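Local coordinates for protein trichothecene 3-O-acetyltransferase TRI101 (PDB 2ZBA) that transfers an acetyl group from acetyl coenzyme A to the 3-hydroxyl of trichothecene mycotoxins during their biosynthesis in Fusarium, at residues T203-L208 against A357-M362; D218-K223 against V371-D376; S380-L385 against F416-Y421. One frame throughout, in Å; residues are numbered along the deposited sequence.

Contact 1 of 3, residues T203-L208 against A357-M362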
loop_
_atom_site.group_PDB
_atom_site.type_symbol
_atom_site.label_atom_id
_atom_site.label_comp_id
_atom_site.label_asym_id
_atom_site.label_seq_id
_atom_site.Cartn_x
_atom_site.Cartn_y
_atom_site.Cartn_z
ATOM N N THR A 203 -11.085 17.191 -10.120
ATOM C CA THR A 203 -12.281 16.772 -10.833
ATOM C C THR A 203 -12.566 15.281 -10.715
ATOM O O THR A 203 -13.660 14.815 -11.068
ATOM C CB THR A 203 -12.197 17.175 -12.337
ATOM O OG1 THR A 203 -11.193 16.401 -13.027
ATOM C CG2 THR A 203 -11.890 18.654 -12.456
ATOM N N VAL A 204 -11.584 14.543 -10.205
ATOM C CA VAL A 204 -11.542 13.098 -10.339
ATOM C C VAL A 204 -12.664 12.385 -9.549
ATOM O O VAL A 204 -13.169 11.330 -9.963
ATOM C CB VAL A 204 -10.078 12.564 -10.062
ATOM C CG1 VAL A 204 -9.846 12.188 -8.596
ATOM C CG2 VAL A 204 -9.758 11.413 -10.980
ATOM N N VAL A 205 -13.051 12.988 -8.425
ATOM C CA VAL A 205 -14.203 12.552 -7.634
ATOM C C VAL A 205 -15.205 13.715 -7.662
ATOM O O VAL A 205 -14.994 14.718 -6.999
ATOM C CB VAL A 205 -13.803 12.214 -6.181
ATOM C CG1 VAL A 205 -15.032 11.736 -5.364
ATOM C CG2 VAL A 205 -12.682 11.157 -6.158
ATOM N N PRO A 206 -16.272 13.601 -8.476
ATOM C CA PRO A 206 -17.276 14.668 -8.542
ATOM C C PRO A 206 -17.944 14.922 -7.198
ATOM O O PRO A 206 -18.310 13.979 -6.486
ATOM C CB PRO A 206 -18.291 14.127 -9.570
ATOM C CG PRO A 206 -17.513 13.176 -10.406
ATOM C CD PRO A 206 -16.596 12.501 -9.404
ATOM N N LEU A 207 -18.084 16.192 -6.833
ATOM C CA LEU A 207 -18.705 16.539 -5.553
ATOM C C LEU A 207 -20.223 16.380 -5.653
ATOM O O LEU A 207 -20.798 16.517 -6.742
ATOM C CB LEU A 207 -18.312 17.959 -5.123
ATOM C CG LEU A 207 -17.163 18.224 -4.133
ATOM C CD1 LEU A 207 -16.091 17.113 -4.010
ATOM C CD2 LEU A 207 -16.557 19.579 -4.430
ATOM N N LEU A 208 -20.859 16.065 -4.524
ATOM C CA LEU A 208 -22.318 15.899 -4.465
ATOM C C LEU A 208 -23.021 17.249 -4.357
ATOM O O LEU A 208 -22.633 18.080 -3.524
ATOM C CB LEU A 208 -22.706 15.009 -3.275
ATOM C CG LEU A 208 -22.161 13.575 -3.312
ATOM C CD1 LEU A 208 -22.504 12.850 -2.030
ATOM C CD2 LEU A 208 -22.692 12.808 -4.518
ATOM N N ALA A 357 -19.199 11.018 -1.039
ATOM C CA ALA A 357 -19.651 11.628 0.236
ATOM C C ALA A 357 -18.440 12.106 1.054
ATOM O O ALA A 357 -18.450 13.197 1.606
ATOM C CB ALA A 357 -20.482 10.670 1.035
ATOM N N LEU A 358 -17.398 11.277 1.117
ATOM C CA LEU A 358 -16.157 11.630 1.807
ATOM C C LEU A 358 -15.541 12.869 1.208
ATOM O O LEU A 358 -15.171 13.791 1.951
ATOM C CB LEU A 358 -15.150 10.463 1.787
ATOM C CG LEU A 358 -13.779 10.639 2.496
ATOM C CD1 LEU A 358 -13.919 10.862 4.026
ATOM C CD2 LEU A 358 -12.868 9.434 2.227
ATOM N N ALA A 359 -15.454 12.909 -0.123
ATOM C CA ALA A 359 -14.813 14.015 -0.833
ATOM C C ALA A 359 -15.599 15.308 -0.612
ATOM O O ALA A 359 -15.011 16.360 -0.348
ATOM C CB ALA A 359 -14.691 13.698 -2.333
ATOM N N THR A 360 -16.926 15.206 -0.649
ATOM C CA THR A 360 -17.787 16.377 -0.426
ATOM C C THR A 360 -17.611 16.908 0.996
ATOM O O THR A 360 -17.382 18.094 1.189
ATOM C CB THR A 360 -19.255 16.061 -0.715
ATOM O OG1 THR A 360 -19.341 15.470 -2.000
ATOM C CG2 THR A 360 -20.134 17.346 -0.721
ATOM N N TYR A 361 -17.693 16.006 1.968
ATOM C CA TYR A 361 -17.552 16.347 3.393
ATOM C C TYR A 361 -16.219 17.032 3.700
ATOM O O TYR A 361 -16.178 18.063 4.381
ATOM C CB TYR A 361 -17.737 15.091 4.247
ATOM C CG TYR A 361 -17.531 15.295 5.735
ATOM C CD1 TYR A 361 -18.392 16.114 6.483
ATOM C CD2 TYR A 361 -16.490 14.665 6.390
ATOM C CE1 TYR A 361 -18.198 16.307 7.844
ATOM C CE2 TYR A 361 -16.281 14.847 7.750
ATOM C CZ TYR A 361 -17.146 15.663 8.470
ATOM O OH TYR A 361 -16.927 15.824 9.813
HETATM N N MSE A 362 -15.130 16.474 3.168
HETATM C CA MSE A 362 -13.804 17.030 3.391
HETATM C C MSE A 362 -13.602 18.382 2.718
HETATM O O MSE A 362 -13.021 19.289 3.314
HETATM C CB MSE A 362 -12.736 16.040 2.921
HETATM C CG MSE A 362 -12.626 14.757 3.754
HETATM SE SE MSE A 362 -11.095 13.684 3.153
HETATM C CE MSE A 362 -9.724 14.769 3.621
#

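Contact 2 of 3, residues D218-K223 against V371-D376. With CA (calcium ion), chain H; CA (calcium ion), chain G; ZBA (12,13-Epoxytrichothec-9-ene-3,4,8,15-tetrol-4,15-diacetate-8-isovalerate), chain F.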
loop_
_atom_site.group_PDB
_atom_site.type_symbol
_atom_site.label_atom_id
_atom_site.label_comp_id
_atom_site.label_asym_id
_atom_site.label_seq_id
_atom_site.Cartn_x
_atom_site.Cartn_y
_atom_site.Cartn_z
ATOM N N ASP A 218 -19.396 7.497 9.320
ATOM C CA ASP A 218 -19.074 7.102 10.695
ATOM C C ASP A 218 -17.686 6.424 10.803
ATOM O O ASP A 218 -16.840 6.868 11.588
ATOM C CB ASP A 218 -20.173 6.213 11.260
ATOM C CG ASP A 218 -19.811 5.587 12.608
ATOM O OD1 ASP A 218 -18.965 6.102 13.380
ATOM O OD2 ASP A 218 -20.425 4.566 12.922
ATOM N N HIS A 219 -17.440 5.408 9.990
ATOM C CA HIS A 219 -16.147 4.682 10.036
ATOM C C HIS A 219 -14.915 5.537 9.738
ATOM O O HIS A 219 -13.766 5.108 9.996
ATOM C CB HIS A 219 -16.129 3.531 9.039
ATOM C CG HIS A 219 -17.073 2.420 9.351
ATOM N ND1 HIS A 219 -16.902 1.569 10.422
ATOM C CD2 HIS A 219 -18.153 1.965 8.676
ATOM C CE1 HIS A 219 -17.865 0.664 10.420
ATOM N NE2 HIS A 219 -18.635 0.884 9.370
ATOM N N GLN A 220 -15.138 6.713 9.167
ATOM C CA GLN A 220 -14.021 7.613 8.839
ATOM C C GLN A 220 -13.986 8.889 9.674
ATOM O O GLN A 220 -13.217 9.786 9.375
ATOM C CB GLN A 220 -13.957 7.889 7.330
ATOM C CG GLN A 220 -14.048 6.568 6.543
ATOM C CD GLN A 220 -14.209 6.739 5.053
ATOM O OE1 GLN A 220 -14.918 7.616 4.598
ATOM N NE2 GLN A 220 -13.596 5.839 4.284
ATOM N N ILE A 221 -14.782 8.940 10.743
ATOM C CA ILE A 221 -14.775 10.083 11.677
ATOM C C ILE A 221 -14.716 9.593 13.122
ATOM O O ILE A 221 -15.462 8.678 13.482
ATOM C CB ILE A 221 -16.010 11.024 11.496
ATOM C CG1 ILE A 221 -16.083 11.550 10.055
ATOM C CG2 ILE A 221 -15.926 12.235 12.490
ATOM C CD1 ILE A 221 -17.489 11.971 9.604
ATOM N N ALA A 222 -13.823 10.190 13.923
ATOM C CA ALA A 222 -13.647 9.896 15.368
ATOM C C ALA A 222 -12.899 11.134 15.926
ATOM O O ALA A 222 -12.288 11.810 15.129
ATOM C CB ALA A 222 -12.881 8.594 15.558
ATOM N N LYS A 223 -12.835 11.478 17.220
ATOM C CA LYS A 223 -12.534 10.679 18.438
ATOM C C LYS A 223 -11.189 11.212 18.930
ATOM O O LYS A 223 -10.618 12.133 18.317
ATOM C CB LYS A 223 -12.398 9.174 18.214
ATOM N N VAL A 371 -10.865 13.198 10.620
ATOM C CA VAL A 371 -10.980 12.356 9.418
ATOM C C VAL A 371 -9.786 11.415 9.276
ATOM O O VAL A 371 -8.624 11.848 9.265
ATOM C CB VAL A 371 -11.143 13.209 8.120
ATOM C CG1 VAL A 371 -11.217 12.318 6.864
ATOM C CG2 VAL A 371 -12.380 14.080 8.196
ATOM N N SER A 372 -10.085 10.126 9.161
ATOM C CA SER A 372 -9.080 9.098 8.905
ATOM C C SER A 372 -9.723 7.854 8.302
ATOM O O SER A 372 -10.793 7.441 8.722
ATOM C CB SER A 372 -8.357 8.734 10.204
ATOM O OG SER A 372 -7.600 7.553 10.062
ATOM N N LEU A 373 -9.043 7.239 7.341
ATOM C CA LEU A 373 -9.501 5.956 6.778
ATOM C C LEU A 373 -9.639 4.825 7.800
ATOM O O LEU A 373 -10.373 3.875 7.571
ATOM C CB LEU A 373 -8.626 5.512 5.596
ATOM C CG LEU A 373 -8.803 6.282 4.283
ATOM C CD1 LEU A 373 -7.971 5.641 3.149
ATOM C CD2 LEU A 373 -10.243 6.377 3.881
ATOM N N THR A 374 -8.956 4.940 8.935
ATOM C CA THR A 374 -9.029 3.915 9.982
ATOM C C THR A 374 -9.529 4.540 11.301
ATOM O O THR A 374 -9.149 4.113 12.379
ATOM C CB THR A 374 -7.642 3.187 10.172
ATOM O OG1 THR A 374 -6.654 4.135 10.578
ATOM C CG2 THR A 374 -7.159 2.545 8.869
ATOM N N ALA A 375 -10.400 5.553 11.197
ATOM C CA ALA A 375 -10.868 6.326 12.360
ATOM C C ALA A 375 -11.410 5.483 13.523
ATOM O O ALA A 375 -11.098 5.772 14.689
ATOM C CB ALA A 375 -11.886 7.389 11.930
ATOM N N ASP A 376 -12.166 4.426 13.208
ATOM C CA ASP A 376 -12.796 3.572 14.215
ATOM C C ASP A 376 -12.093 2.226 14.460
ATOM O O ASP A 376 -12.623 1.372 15.168
ATOM C CB ASP A 376 -14.262 3.308 13.855
ATOM C CG ASP A 376 -15.111 4.561 13.888
ATOM O OD1 ASP A 376 -14.603 5.655 14.250
ATOM O OD2 ASP A 376 -16.301 4.448 13.527
HETATM CA CA CA H . -16.752 7.023 13.989
HETATM CA CA CA G . -19.061 4.245 15.065
HETATM O O18 ZBA F . -2.519 2.713 10.304
HETATM C C44 ZBA F . -2.126 3.810 9.993
HETATM C C45 ZBA F . -2.415 5.088 10.693
HETATM C C46 ZBA F . -1.292 6.044 10.775
HETATM C C48 ZBA F . -0.058 5.770 11.472
HETATM C C47 ZBA F . -1.308 7.402 10.169
HETATM O O17 ZBA F . -1.349 3.948 8.919
HETATM C C31 ZBA F . -1.185 2.867 7.950
HETATM C C30 ZBA F . -2.476 2.621 7.186
HETATM C C32 ZBA F . 0.015 3.232 7.134
HETATM C C39 ZBA F . 1.280 3.395 7.920
HETATM C C33 ZBA F . -0.066 3.365 5.828
HETATM C C34 ZBA F . -1.308 3.114 5.044
HETATM O O10 ZBA F . -1.280 1.708 4.592
HETATM C C29 ZBA F . -2.662 3.352 5.809
HETATM C C38 ZBA F . -2.847 4.869 6.034
HETATM O O12 ZBA F . -3.708 5.097 7.176
HETATM C C40 ZBA F . -4.306 6.284 7.250
HETATM C C41 ZBA F . -5.093 6.419 8.511
HETATM O O13 ZBA F . -4.240 7.113 6.455
HETATM C C28 ZBA F . -3.892 2.753 4.954
HETATM C C37 ZBA F . -5.253 3.081 5.627
HETATM C C35 ZBA F . -3.632 1.245 4.777
HETATM C C25 ZBA F . -2.444 1.209 3.904
HETATM C C36 ZBA F . -4.100 0.158 5.598
HETATM O O11 ZBA F . -4.682 0.396 4.306
HETATM C C27 ZBA F . -3.803 3.184 3.421
HETATM C C26 ZBA F . -3.015 2.052 2.783
HETATM O O16 ZBA F . -2.000 2.465 1.904
HETATM O O14 ZBA F . -5.065 3.344 2.702
HETATM O O HOH W 1 -12.327 2.810 10.780
HETATM O O HOH W 2 -20.361 2.434 15.295
HETATM O O HOH W 3 -17.459 2.945 16.492
HETATM O O HOH W 4 -18.145 2.918 13.525
HETATM O O HOH W 5 -18.409 8.820 14.382
#

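Contact 3 of 3, residues S380-L385 against F416-Y421. With ZBA (12,13-Epoxytrichothec-9-ene-3,4,8,15-tetrol-4,15-diacetate-8-isovalerate), chain F.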
loop_
_atom_site.group_PDB
_atom_site.type_symbol
_atom_site.label_atom_id
_atom_site.label_comp_id
_atom_site.label_asym_id
_atom_site.label_seq_id
_atom_site.Cartn_x
_atom_site.Cartn_y
_atom_site.Cartn_z
ATOM N N SER A 380 -6.196 -3.692 19.031
ATOM C CA SER A 380 -6.386 -4.969 19.713
ATOM C C SER A 380 -7.225 -5.960 18.906
ATOM O O SER A 380 -6.928 -7.156 18.894
ATOM C CB SER A 380 -7.050 -4.738 21.065
ATOM O OG SER A 380 -7.436 -5.967 21.667
ATOM N N SER A 381 -8.270 -5.471 18.228
ATOM C CA SER A 381 -9.297 -6.368 17.705
ATOM C C SER A 381 -9.611 -6.166 16.224
ATOM O O SER A 381 -10.316 -6.977 15.609
ATOM C CB SER A 381 -10.570 -6.211 18.532
ATOM O OG SER A 381 -10.983 -4.850 18.503
ATOM N N SER A 382 -9.099 -5.091 15.644
ATOM C CA SER A 382 -9.379 -4.808 14.239
ATOM C C SER A 382 -8.370 -5.477 13.303
ATOM O O SER A 382 -7.459 -6.180 13.749
ATOM C CB SER A 382 -9.459 -3.297 13.988
ATOM O OG SER A 382 -8.170 -2.706 14.034
ATOM N N ILE A 383 -8.581 -5.292 12.001
ATOM C CA ILE A 383 -7.592 -5.573 10.976
ATOM C C ILE A 383 -7.674 -4.416 9.990
ATOM O O ILE A 383 -8.769 -3.962 9.636
ATOM C CB ILE A 383 -7.815 -6.917 10.245
ATOM C CG1 ILE A 383 -7.545 -8.094 11.188
ATOM C CG2 ILE A 383 -6.903 -7.005 9.028
ATOM C CD1 ILE A 383 -7.919 -9.434 10.648
HETATM N N MSE A 384 -6.510 -3.927 9.569
HETATM C CA MSE A 384 -6.429 -2.876 8.570
HETATM C C MSE A 384 -5.531 -3.359 7.428
HETATM O O MSE A 384 -4.309 -3.325 7.514
HETATM C CB MSE A 384 -5.908 -1.594 9.221
HETATM C CG MSE A 384 -6.555 -1.327 10.590
HETATM SE SE MSE A 384 -5.333 -0.552 11.902
HETATM C CE MSE A 384 -5.241 1.042 11.260
ATOM N N LEU A 385 -6.159 -3.833 6.361
ATOM C CA LEU A 385 -5.445 -4.503 5.282
ATOM C C LEU A 385 -5.446 -3.723 3.986
ATOM O O LEU A 385 -6.495 -3.248 3.548
ATOM C CB LEU A 385 -6.052 -5.878 5.031
ATOM C CG LEU A 385 -5.600 -6.598 3.750
ATOM C CD1 LEU A 385 -4.197 -7.167 3.891
ATOM C CD2 LEU A 385 -6.614 -7.681 3.341
ATOM N N PHE A 416 3.160 -2.214 14.144
ATOM C CA PHE A 416 1.924 -1.483 14.073
ATOM C C PHE A 416 0.810 -2.514 14.098
ATOM O O PHE A 416 0.396 -3.036 13.058
ATOM C CB PHE A 416 1.899 -0.676 12.789
ATOM C CG PHE A 416 1.023 0.515 12.845
ATOM C CD1 PHE A 416 1.575 1.785 12.871
ATOM C CD2 PHE A 416 -0.364 0.379 12.833
ATOM C CE1 PHE A 416 0.769 2.900 12.905
ATOM C CE2 PHE A 416 -1.188 1.493 12.872
ATOM C CZ PHE A 416 -0.621 2.758 12.910
ATOM N N GLU A 417 0.352 -2.817 15.308
ATOM C CA GLU A 417 -0.522 -3.944 15.516
ATOM C C GLU A 417 -1.790 -3.867 14.644
ATOM O O GLU A 417 -2.437 -2.821 14.566
ATOM C CB GLU A 417 -0.883 -4.057 16.987
ATOM C CG GLU A 417 -1.591 -5.316 17.304
ATOM C CD GLU A 417 -2.267 -5.280 18.639
ATOM O OE1 GLU A 417 -2.271 -4.212 19.296
ATOM O OE2 GLU A 417 -2.791 -6.329 19.036
ATOM N N SER A 418 -2.096 -4.987 13.991
ATOM C CA SER A 418 -3.297 -5.191 13.170
ATOM C C SER A 418 -3.193 -4.623 11.767
ATOM O O SER A 418 -4.100 -4.804 10.953
ATOM C CB SER A 418 -4.553 -4.665 13.877
ATOM O OG SER A 418 -4.757 -5.370 15.097
ATOM N N LEU A 419 -2.078 -3.952 11.478
ATOM C CA LEU A 419 -1.833 -3.435 10.136
ATOM C C LEU A 419 -1.257 -4.527 9.254
ATOM O O LEU A 419 -0.418 -5.291 9.700
ATOM C CB LEU A 419 -0.937 -2.180 10.164
ATOM C CG LEU A 419 -0.616 -1.482 8.837
ATOM C CD1 LEU A 419 -1.863 -0.767 8.231
ATOM C CD2 LEU A 419 0.529 -0.502 9.063
HETATM N N MSE A 420 -1.751 -4.610 8.015
HETATM C CA MSE A 420 -1.404 -5.691 7.103
HETATM C C MSE A 420 -1.372 -5.261 5.636
HETATM O O MSE A 420 -2.060 -4.312 5.235
HETATM C CB MSE A 420 -2.381 -6.858 7.279
HETATM C CG MSE A 420 -2.354 -7.457 8.668
HETATM SE SE MSE A 420 -3.504 -8.950 8.884
HETATM C CE MSE A 420 -3.593 -8.995 10.811
ATOM N N TYR A 421 -0.574 -5.975 4.844
ATOM C CA TYR A 421 -0.492 -5.782 3.399
ATOM C C TYR A 421 -0.464 -7.117 2.709
ATOM O O TYR A 421 0.036 -8.087 3.281
ATOM C CB TYR A 421 0.802 -5.046 3.013
ATOM C CG TYR A 421 0.880 -3.647 3.573
ATOM C CD1 TYR A 421 0.308 -2.574 2.888
ATOM C CD2 TYR A 421 1.506 -3.395 4.797
ATOM C CE1 TYR A 421 0.359 -1.288 3.408
ATOM C CE2 TYR A 421 1.558 -2.097 5.326
ATOM C CZ TYR A 421 0.989 -1.059 4.621
ATOM O OH TYR A 421 1.037 0.232 5.115
HETATM O O18 ZBA F . -2.519 2.713 10.304
HETATM C C44 ZBA F . -2.126 3.810 9.993
HETATM C C45 ZBA F . -2.415 5.088 10.693
HETATM C C46 ZBA F . -1.292 6.044 10.775
HETATM C C48 ZBA F . -0.058 5.770 11.472
HETATM C C47 ZBA F . -1.308 7.402 10.169
HETATM O O17 ZBA F . -1.349 3.948 8.919
HETATM C C31 ZBA F . -1.185 2.867 7.950
HETATM C C30 ZBA F . -2.476 2.621 7.186
HETATM C C32 ZBA F . 0.015 3.232 7.134
HETATM C C39 ZBA F . 1.280 3.395 7.920
HETATM C C33 ZBA F . -0.066 3.365 5.828
HETATM C C34 ZBA F . -1.308 3.114 5.044
HETATM O O10 ZBA F . -1.280 1.708 4.592
HETATM C C29 ZBA F . -2.662 3.352 5.809
HETATM C C38 ZBA F . -2.847 4.869 6.034
HETATM O O12 ZBA F . -3.708 5.097 7.176
HETATM C C40 ZBA F . -4.306 6.284 7.250
HETATM C C41 ZBA F . -5.093 6.419 8.511
HETATM O O13 ZBA F . -4.240 7.113 6.455
HETATM C C28 ZBA F . -3.892 2.753 4.954
HETATM C C37 ZBA F . -5.253 3.081 5.627
HETATM C C35 ZBA F . -3.632 1.245 4.777
HETATM C C25 ZBA F . -2.444 1.209 3.904
HETATM C C36 ZBA F . -4.100 0.158 5.598
HETATM O O11 ZBA F . -4.682 0.396 4.306
HETATM C C27 ZBA F . -3.803 3.184 3.421
HETATM C C26 ZBA F . -3.015 2.052 2.783
HETATM O O16 ZBA F . -2.000 2.465 1.904
HETATM O O14 ZBA F . -5.065 3.344 2.702
#

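Contact 1 of 3, residues T203-L208 against A357-M362
L208 and T360 join the loop to the helix by a nearly straight hydrogen bond: L208 N donates to T360 OG1 at 3.0 Å, with an N-H...O angle of 173°. The hydroxyl lies beside its own backbone N (chi1 -51°), where it also hydrogen-bonds to Q356 O one helical turn back, so that one threonine oxygen serves both the helix and the passing loop. Threonine suits this place because a short side chain puts a hydroxyl close to the helix and within reach of the loop; its methyl, CG2, lies 3.8 Å from L208 O. Around this polar link the touching is done by methyl groups. The side chain of L208 runs at about a right angle to that of T360 and brings CD1 to 3.8 Å from A357 CA, onto the helix backbone; the CB of A357 points away from the loop. V205 CG1 meets A359 CB at 3.6 Å, and L207 CD1 settles 3.9 Å from A359 C. Farther out, Q356 touches V205 and P206, R353 lies against L208 and H363 against L207, so the loop touches helix residues from R353 to H363. This is an irregular connection, between helix 191-197 and strand 237-244, laid against helix 348-363 of a BAHD-superfamily acyltransferase and fastened by a threonine hydroxyl.

Contact 2 of 3, residues D218-K223 against V371-D376
Two aspartates, D218 and D376, bring two carboxylates, presumably both negative, together around a calcium ion: D218 OD1 and D376 OD2 are 3.1 Å apart, tolerable because both bind the metal. Their carboxylate planes are turned 61° from each other. D376 grips this ion with both oxygens, while D218 contributes its backbone O and OD1, and I221 O supplies the shortest protein bond, 2.2 Å from the calcium. The D218 carboxylate, swung anti to the backbone N (chi1 171°), also chelates a second calcium through OD1 and OD2, with OD1 bridging the two ions; three waters also bind the second ion.

Beside the metal the two loops are joined through their backbones. S372 N donates to Q220 O at 3.2 Å, reaching it from above the carbonyl plane, and a water bridges H219 O and D376 N. A375 suits its position because a bare CB can press to 3.4 Å from Q220 C, directly against the opposing backbone. Q220 lies alongside L373 and points the same way, its NE2 3.4 Å from L373 CD2; that amide nitrogen is hydrogen-bonded to N319 and Y322.

S372 OG accepts from T374 N, forming an ST turn, and lies 3.2 Å from C41 of the bound T-2 toxin. The chemistry implies that calcium, by offsetting the charge of the clustered carboxylates and coordinating backbone carbonyl oxygens, probably helps hold together two loops far apart in sequence, one of which also lines the toxin pocket.

Contact 3 of 3, residues S380-L385 against F416-Y421
M384 and L419 pair in the parallel part of the mixed sheet of seven strands, where strand 383-387 lies beside strand 419-422. M384 N donates to S418 O and M420 N to M384 O, each at 2.9 Å, so both backbone polar groups of M384 are used in joining the strands. The side chain of M384, a selenomethionine, leaves the sheet on the face it shares with L419. Its CB lies 4.2 Å from L419 CD1 and also near S418 O; the chain then bends at chi2 (143°) and chi3 (74°), which carries CE to 3.3 Å from O18 of the bound toxin, with F416 CE2 4.4 Å away. The unbranched, flexible chain of methionine, here with selenium in place of sulfur, suits such a route. On the face of L385 and M420, M420 SE packs against I383 CG2, and helix 269-285 covers this apolar layer.

Before strand 419-422, a type II turn from F416 to L419 puts S418 at the contact. Its positive phi, 81°, belongs to the third position of that turn, and its small side chain fits against S382 O, while OG is hydrogen-bonded to P379 O and R285. E417 forms a salt bridge with R438. The strand leads on to the trichothecene pocket: F416 and L419 contact the toxin, and Y421 OH donates a hydrogen bond of 2.8 Å to its ring oxygen O10.

Overall arrangement
From the N terminus, the long connection after helix 191-197 supplies the first halves of contact 1, at 203-208, and contact 2, at 218-223, before strand 237-244. The chain returns through helix 348-363 to complete contact 1 and through the following loop to complete contact 2, closing loops of nearly 150 residues each. These two cross, because their segments alternate, and they touch where L358, Y361 and M362 meet Q220, I221 and V371. Contact 3 comes in series and closes a much shorter loop, between two strands that are neighbours in the seven-stranded sheet. T374 packs on M384, linking contact 2 to contact 3, and both border the toxin; contact 1 lies farther off, its centre about 27 Å from that of contact 3.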